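Local structure of IclR family transcriptional regulator (Brucella abortus, 5WHM) at residues Val158-Leu163 with Lys191-Ala196; Tyr203-Ser208 with Asn217-Pro222; Asp125-Val130 with Leu151-Ser156. The protein probably represses transcription by binding DNA through its helix-turn-helix domain, with a C-terminal domain of the kind that senses small effectors in the IclR family. One frame throughout, in Å; residues are numbered along the deposited sequence.

Overall arrangement
Two contacts pair edge strands of the six-stranded sheet of the C-terminal domain with their neighbours; the third packs together two helices that lie on it. Contacts 1 and 2 are buried, their centres about 8 Å apart, and both touch the same acetate; contact 3 is partly buried, with Pro152 exposed and the second subunit beside its turn. Contact 1 packs helix on helix by leucine and alanine side chains and the aliphatic part of Arg160, whereas contacts 2 and 3 are antiparallel backbone pairings. Arg160 ties all three together, donating from NH1 to Leu207 O in contact 2 and from NE to Ala154 O in contact 3. Met129 of contact 3 also packs against helix 157-165.

Contact 1 (Val158-Leu163 with Lys191-Ala196); sequences VGRACL and KGLDRA. With ACY (acetic acid), chain J.
Apolar packing carries this crossing: the aliphatic part of Arg160 lies against Ala196 and Leu193. Arg160 CD sits 3.7 Å from Ala196 CB, while its CG meets Leu193 CD1 at 3.8 Å, the two side chains running past each other in opposite directions. Leu193 CD1 also meets Leu163 CD1 at 3.8 Å, those two side chains crossing at about a right angle. Leu175 of helix 168-181 packs on both leucines. Helices 157-165 and 186-203 meet mainly through side chains, their local axes 10.0 Å apart at -64°, in the helical layer over one side of the GAF-like sheet; Ala161 and Cys162 rest on Val232 of that sheet.

The polar end of Arg160, carried out by a chain extended from CG to NE, reaches alongside Gly192 of the second helix, whose O stands 3.7 Å from the guanidinium plane, over its centre. Its hydrogen bonds go elsewhere: NE to Ala154 O, NH1 to Leu207 O, and NH2 in a salt bridge to Glu211, whose carboxylate also makes a long, weak ion pair with Arg195 and probably eases the two like charges.

At the start of helix 157-165, Val158 N donates to acetate O at 3.2 Å.

Contact 2 (Tyr203-Ser208 with Asn217-Pro222); sequences YGYCLS and NSVAVP. With ACY (acetic acid), chain J.
In the beta hairpin of strands 206-209 and 216-225, Cys206 faces Ala220 and Ser208 faces Ser218 as antiparallel hydrogen-bonded pairs, with Leu207 and Val219 as the non-hydrogen-bonded pair between them. Cys206 N donates to Ala220 O (2.9 Å), and Ala220 N returns a short bond to Cys206 O at 2.7 Å, nearly along the C=O axis. Ser208 N reaches Ser218 O almost straight, 170° at the hydrogen; the return bond from Ser218 N to Ser208 O is bent and weak. CA-H...O contacts fill in between, the shortest from Val219 CA to Cys206 O at 3.2 Å.

On one face Val219 CG2, set anti to the backbone N, touches both Leu207 CD2 at 3.7 Å and Tyr205 CB at 3.6 Å. Tyr205 holds CG between its own N and carbonyl carbon (chi1 55°), which brings ring atoms CG and CD1 obliquely against the same methyl. Helix 244-265 covers this face through Glu248 and Arg244. The hairpin forms one edge of the GAF-like sheet within this chain, with strand 206-209 outermost and 216-225 bonded on to 229-238.

The other face, with Cys206, Ser208, Ser218 and Ala220, looks onto helix 157-165. Ser218 OG is hydrogen-bonded to Ser157 OG and lies 3.2 Å from acetate O; Ser208 OG bonds to Gly155 O, and its CB comes 3.6 Å from acetate OXT. The acetate, probably from the crystallisation liquor, is also held by Asn234. Gly204 leaves helix 186-203 with positive phi (88°), a backbone shape that suits glycine.

Contact 3 (Asp125-Val130 with Leu151-Ser156); sequences DRLSMV and LPLAGS
Met129 and Leu151 form an antiparallel hydrogen-bonded pair: Met129 N donates to Leu151 O at 2.8 Å, and Leu151 N to Met129 O at 2.9 Å. Beyond the next pair, Ser128 with Pro152, the strands part, and Leu153 N makes a weak, bent bond to Leu127 O at 3.3 Å.

Leu153 packs against the turn and Met129. Its CB lies 3.5 Å from Leu127 O, and its CD1 touches the selenium of Met129, a selenomethionine, at 3.5 Å. Bends at chi2 and chi3 (-53° and -67°) fold the Met129 chain across Leu153 at about a right angle, with Cys162 and Val158 of helix 157-165 also packed on it. Leu127 CD2 approaches Leu153 CD2 more loosely, at 4.4 Å, and Ile174 of helix 168-181 packs on both leucines.

Further out, Ser156 OG donates to Pro152 O at 2.7 Å and accepts from Gly159 N, so that one hydroxyl both fixes the 152-156 loop and N-caps helix 157-165. In the type II' turn from Asp125 to Ser128, Arg126 makes a salt bridge with Glu31, while Asp125 makes salt bridges with Arg34 and with Arg89 of the second subunit. The whole is an edge of the GAF-like sheet: a tight beta hairpin of strands 118-125 and 128-135, flanked by the short outermost strand 150-152 that leads into a capped helix.

Contact 1 (Val158-Leu163 with Lys191-Ala196)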
# COMPACT_ATOMS: atom_id res chain seq x y z
N VAL C 158 12.71 7.77 14.99
CA VAL C 158 12.78 7.97 13.55
C VAL C 158 12.39 9.40 13.18
O VAL C 158 13.03 10.02 12.33
CB VAL C 158 11.93 6.94 12.78
CG1 VAL C 158 12.69 5.64 12.65
CG2 VAL C 158 10.56 6.72 13.44
N GLY C 159 11.34 9.93 13.81
CA GLY C 159 10.93 11.31 13.52
C GLY C 159 11.96 12.34 13.92
O GLY C 159 12.17 13.34 13.22
N ARG C 160 12.61 12.13 15.07
CA ARG C 160 13.62 13.06 15.56
C ARG C 160 14.83 13.10 14.62
O ARG C 160 15.34 14.17 14.29
CB ARG C 160 14.05 12.65 16.97
CG ARG C 160 12.97 12.96 18.00
CD ARG C 160 13.12 12.19 19.29
NE ARG C 160 12.21 12.70 20.31
CZ ARG C 160 12.23 12.32 21.59
NH1 ARG C 160 13.13 11.42 22.01
NH2 ARG C 160 11.37 12.84 22.44
N ALA C 161 15.30 11.93 14.20
CA ALA C 161 16.42 11.88 13.28
C ALA C 161 16.06 12.53 11.96
O ALA C 161 16.89 13.20 11.34
CB ALA C 161 16.84 10.42 13.04
N CYS C 162 14.81 12.35 11.51
CA CYS C 162 14.37 13.00 10.29
C CYS C 162 14.42 14.51 10.45
O CYS C 162 14.94 15.22 9.59
CB CYS C 162 12.96 12.54 9.94
SG CYS C 162 12.35 13.23 8.35
N LEU C 163 13.90 15.01 11.59
CA LEU C 163 13.91 16.45 11.82
C LEU C 163 15.32 16.99 11.92
O LEU C 163 15.58 18.12 11.48
CB LEU C 163 13.13 16.80 13.09
CG LEU C 163 11.60 16.75 12.94
CD1 LEU C 163 10.93 16.72 14.32
CD2 LEU C 163 11.06 17.91 12.08
N LYS C 191 11.26 20.17 24.67
CA LYS C 191 12.42 19.75 25.46
C LYS C 191 12.94 18.40 24.99
O LYS C 191 14.15 18.24 24.79
CB LYS C 191 12.06 19.70 26.95
CG LYS C 191 13.27 19.39 27.86
CD LYS C 191 13.44 20.42 28.97
CE LYS C 191 12.90 19.90 30.30
NZ LYS C 191 12.95 20.93 31.37
N GLY C 192 12.05 17.43 24.81
CA GLY C 192 12.48 16.13 24.33
C GLY C 192 13.12 16.19 22.96
O GLY C 192 14.08 15.46 22.68
N LEU C 193 12.62 17.08 22.10
CA LEU C 193 13.19 17.25 20.77
C LEU C 193 14.56 17.92 20.84
O LEU C 193 15.49 17.50 20.14
CB LEU C 193 12.21 18.06 19.92
CG LEU C 193 12.42 18.14 18.42
CD1 LEU C 193 12.43 16.73 17.81
CD2 LEU C 193 11.30 18.97 17.86
N ASP C 194 14.71 18.95 21.67
CA ASP C 194 16.00 19.62 21.82
C ASP C 194 17.07 18.67 22.33
O ASP C 194 18.24 18.77 21.93
CB ASP C 194 15.89 20.83 22.75
CG ASP C 194 15.36 22.07 22.04
OD1 ASP C 194 15.39 22.10 20.78
OD2 ASP C 194 14.94 23.03 22.73
N ARG C 195 16.70 17.76 23.24
CA ARG C 195 17.64 16.71 23.64
C ARG C 195 18.08 15.87 22.45
O ARG C 195 19.27 15.56 22.31
CB ARG C 195 17.01 15.81 24.71
CG ARG C 195 17.30 16.22 26.13
CD ARG C 195 16.88 15.14 27.11
NE ARG C 195 15.47 14.80 26.94
CZ ARG C 195 14.47 15.40 27.58
NH1 ARG C 195 14.75 16.38 28.44
NH2 ARG C 195 13.21 15.04 27.37
N ALA C 196 17.13 15.49 21.58
CA ALA C 196 17.46 14.65 20.44
C ALA C 196 18.33 15.39 19.45
O ALA C 196 19.33 14.85 18.94
CB ALA C 196 16.17 14.15 19.77
C ACY J . 11.01 4.86 17.48
O ACY J . 11.70 5.16 16.47
OXT ACY J . 10.96 5.55 18.53
CH3 ACY J . 10.18 3.61 17.42

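Contact 2 (Tyr203-Ser208 with Asn217-Pro222)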
# COMPACT_ATOMS: atom_id res chain seq x y z
N TYR C 203 26.63 13.09 18.79
CA TYR C 203 26.86 11.65 18.63
C TYR C 203 26.38 11.08 17.29
O TYR C 203 26.74 9.94 16.97
CB TYR C 203 26.17 10.87 19.76
CG TYR C 203 26.74 11.13 21.16
CD1 TYR C 203 28.07 11.42 21.34
CD2 TYR C 203 25.93 11.03 22.30
CE1 TYR C 203 28.62 11.63 22.63
CE2 TYR C 203 26.46 11.24 23.59
CZ TYR C 203 27.80 11.53 23.74
OH TYR C 203 28.34 11.75 25.01
N GLY C 204 25.54 11.79 16.53
CA GLY C 204 25.14 11.27 15.23
C GLY C 204 23.92 10.37 15.20
O GLY C 204 23.59 9.82 14.13
N TYR C 205 23.22 10.20 16.32
CA TYR C 205 21.95 9.49 16.32
C TYR C 205 20.94 10.29 17.13
O TYR C 205 21.29 11.26 17.82
CB TYR C 205 22.11 8.08 16.91
CG TYR C 205 22.73 8.10 18.31
CD1 TYR C 205 21.99 8.53 19.41
CD2 TYR C 205 24.03 7.70 18.51
CE1 TYR C 205 22.60 8.58 20.73
CE2 TYR C 205 24.62 7.73 19.79
CZ TYR C 205 23.89 8.15 20.88
OH TYR C 205 24.48 8.17 22.13
N CYS C 206 19.69 9.83 17.09
CA CYS C 206 18.62 10.30 17.95
C CYS C 206 18.04 9.13 18.72
O CYS C 206 17.85 8.05 18.15
CB CYS C 206 17.47 10.98 17.15
SG CYS C 206 17.94 12.62 16.52
N LEU C 207 17.72 9.34 19.99
CA LEU C 207 17.06 8.35 20.83
C LEU C 207 15.59 8.70 21.05
O LEU C 207 15.18 9.87 21.00
CB LEU C 207 17.72 8.25 22.21
CG LEU C 207 19.22 8.00 22.25
CD1 LEU C 207 19.85 8.18 23.66
CD2 LEU C 207 19.44 6.59 21.73
N SER C 208 14.82 7.66 21.35
CA SER C 208 13.52 7.82 22.01
C SER C 208 13.46 6.79 23.12
O SER C 208 13.14 5.62 22.87
CB SER C 208 12.35 7.64 21.05
OG SER C 208 11.15 7.80 21.78
N ASN C 217 12.22 1.44 23.73
CA ASN C 217 13.36 2.32 23.51
C ASN C 217 13.91 2.08 22.11
O ASN C 217 13.85 0.96 21.59
CB ASN C 217 14.49 2.08 24.49
CG ASN C 217 14.09 2.34 25.92
OD1 ASN C 217 13.09 3.00 26.19
ND2 ASN C 217 14.89 1.84 26.84
N SER C 218 14.48 3.13 21.52
CA SER C 218 14.91 3.01 20.14
C SER C 218 15.91 4.12 19.83
O SER C 218 15.96 5.16 20.51
CB SER C 218 13.68 3.08 19.22
OG SER C 218 14.03 3.47 17.91
N VAL C 219 16.75 3.86 18.83
CA VAL C 219 17.76 4.81 18.38
C VAL C 219 17.63 4.88 16.87
O VAL C 219 17.32 3.87 16.24
CB VAL C 219 19.19 4.38 18.79
CG1 VAL C 219 19.53 2.99 18.24
CG2 VAL C 219 20.26 5.40 18.36
N ALA C 220 17.86 6.05 16.29
CA ALA C 220 17.68 6.20 14.84
C ALA C 220 18.78 7.06 14.26
O ALA C 220 19.35 7.93 14.94
CB ALA C 220 16.30 6.83 14.49
N VAL C 221 19.09 6.80 12.99
CA VAL C 221 20.16 7.49 12.27
C VAL C 221 19.64 7.85 10.89
O VAL C 221 19.16 6.96 10.16
CB VAL C 221 21.42 6.62 12.15
CG1 VAL C 221 22.43 7.26 11.19
CG2 VAL C 221 22.06 6.39 13.53
N PRO C 222 19.71 9.11 10.47
CA PRO C 222 19.17 9.48 9.16
C PRO C 222 20.22 9.34 8.06
O PRO C 222 21.42 9.27 8.30
CB PRO C 222 18.78 10.95 9.36
CG PRO C 222 19.89 11.47 10.31
CD PRO C 222 20.27 10.28 11.19
C ACY J . 11.01 4.86 17.48
O ACY J . 11.70 5.16 16.47
OXT ACY J . 10.96 5.55 18.53
CH3 ACY J . 10.18 3.61 17.42

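Contact 3 (Asp125-Val130 with Leu151-Ser156)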
# COMPACT_ATOMS: atom_id res chain seq x y z
N ASP C 125 6.02 11.34 5.73
CA ASP C 125 4.84 11.82 4.99
C ASP C 125 4.06 12.74 5.92
O ASP C 125 3.52 12.28 6.93
CB ASP C 125 3.96 10.66 4.46
CG ASP C 125 2.64 11.17 3.78
OD1 ASP C 125 1.54 11.06 4.37
OD2 ASP C 125 2.71 11.72 2.66
N ARG C 126 4.05 14.04 5.59
CA ARG C 126 3.46 15.12 6.38
C ARG C 126 4.04 15.13 7.79
O ARG C 126 5.22 15.43 7.95
CB ARG C 126 1.92 15.04 6.42
CG ARG C 126 1.30 15.41 5.10
CD ARG C 126 -0.16 15.79 5.25
NE ARG C 126 -0.76 15.86 3.94
CZ ARG C 126 -2.02 16.16 3.71
NH1 ARG C 126 -2.85 16.42 4.72
NH2 ARG C 126 -2.45 16.20 2.47
N LEU C 127 3.23 14.80 8.80
CA LEU C 127 3.71 14.83 10.19
C LEU C 127 3.92 13.43 10.76
O LEU C 127 3.90 13.26 11.99
CB LEU C 127 2.74 15.64 11.06
CG LEU C 127 2.49 17.10 10.62
CD1 LEU C 127 1.31 17.76 11.35
CD2 LEU C 127 3.75 17.95 10.80
N SER C 128 4.13 12.42 9.91
CA SER C 128 4.37 11.05 10.34
C SER C 128 5.58 10.47 9.61
O SER C 128 5.99 10.94 8.55
CB SER C 128 3.13 10.16 10.09
OG SER C 128 2.01 10.60 10.84
N MSE C 129 6.16 9.44 10.21
CA MSE C 129 7.18 8.59 9.58
C MSE C 129 6.49 7.32 9.12
O MSE C 129 5.72 6.73 9.86
CB MSE C 129 8.32 8.26 10.58
CG MSE C 129 9.12 9.49 11.08
SE MSE C 129 9.82 10.62 9.63
CE MSE C 129 11.12 9.37 8.91
N VAL C 130 6.72 6.92 7.86
CA VAL C 130 6.10 5.75 7.26
C VAL C 130 7.17 4.67 7.14
O VAL C 130 8.21 4.88 6.51
CB VAL C 130 5.53 6.09 5.87
CG1 VAL C 130 4.81 4.88 5.28
CG2 VAL C 130 4.60 7.32 5.96
N LEU C 151 4.52 6.32 12.45
CA LEU C 151 4.84 6.81 13.79
C LEU C 151 4.77 8.33 13.78
O LEU C 151 5.17 8.96 12.80
CB LEU C 151 6.26 6.40 14.22
CG LEU C 151 6.44 4.91 14.55
CD1 LEU C 151 7.84 4.43 14.27
CD2 LEU C 151 6.17 4.74 16.00
N PRO C 152 4.32 8.94 14.87
CA PRO C 152 4.35 10.40 14.96
C PRO C 152 5.78 10.92 14.91
O PRO C 152 6.73 10.27 15.34
CB PRO C 152 3.69 10.71 16.32
CG PRO C 152 3.95 9.44 17.14
CD PRO C 152 3.83 8.32 16.12
N LEU C 153 5.91 12.15 14.41
CA LEU C 153 7.22 12.76 14.18
C LEU C 153 7.96 13.05 15.49
O LEU C 153 9.12 12.66 15.66
CB LEU C 153 7.03 14.04 13.37
CG LEU C 153 7.97 14.38 12.22
CD1 LEU C 153 8.10 13.19 11.33
CD2 LEU C 153 7.48 15.61 11.44
N ALA C 154 7.31 13.73 16.43
CA ALA C 154 8.06 14.43 17.47
C ALA C 154 8.59 13.52 18.59
O ALA C 154 9.59 13.88 19.23
CB ALA C 154 7.21 15.54 18.07
N GLY C 155 7.96 12.38 18.85
CA GLY C 155 8.34 11.57 19.99
C GLY C 155 9.07 10.28 19.65
O GLY C 155 9.56 9.59 20.55
N SER C 156 9.14 9.95 18.36
CA SER C 156 9.80 8.74 17.91
C SER C 156 11.26 9.02 17.56
O SER C 156 11.60 10.09 17.09
CB SER C 156 9.11 8.13 16.69
OG SER C 156 9.11 9.03 15.58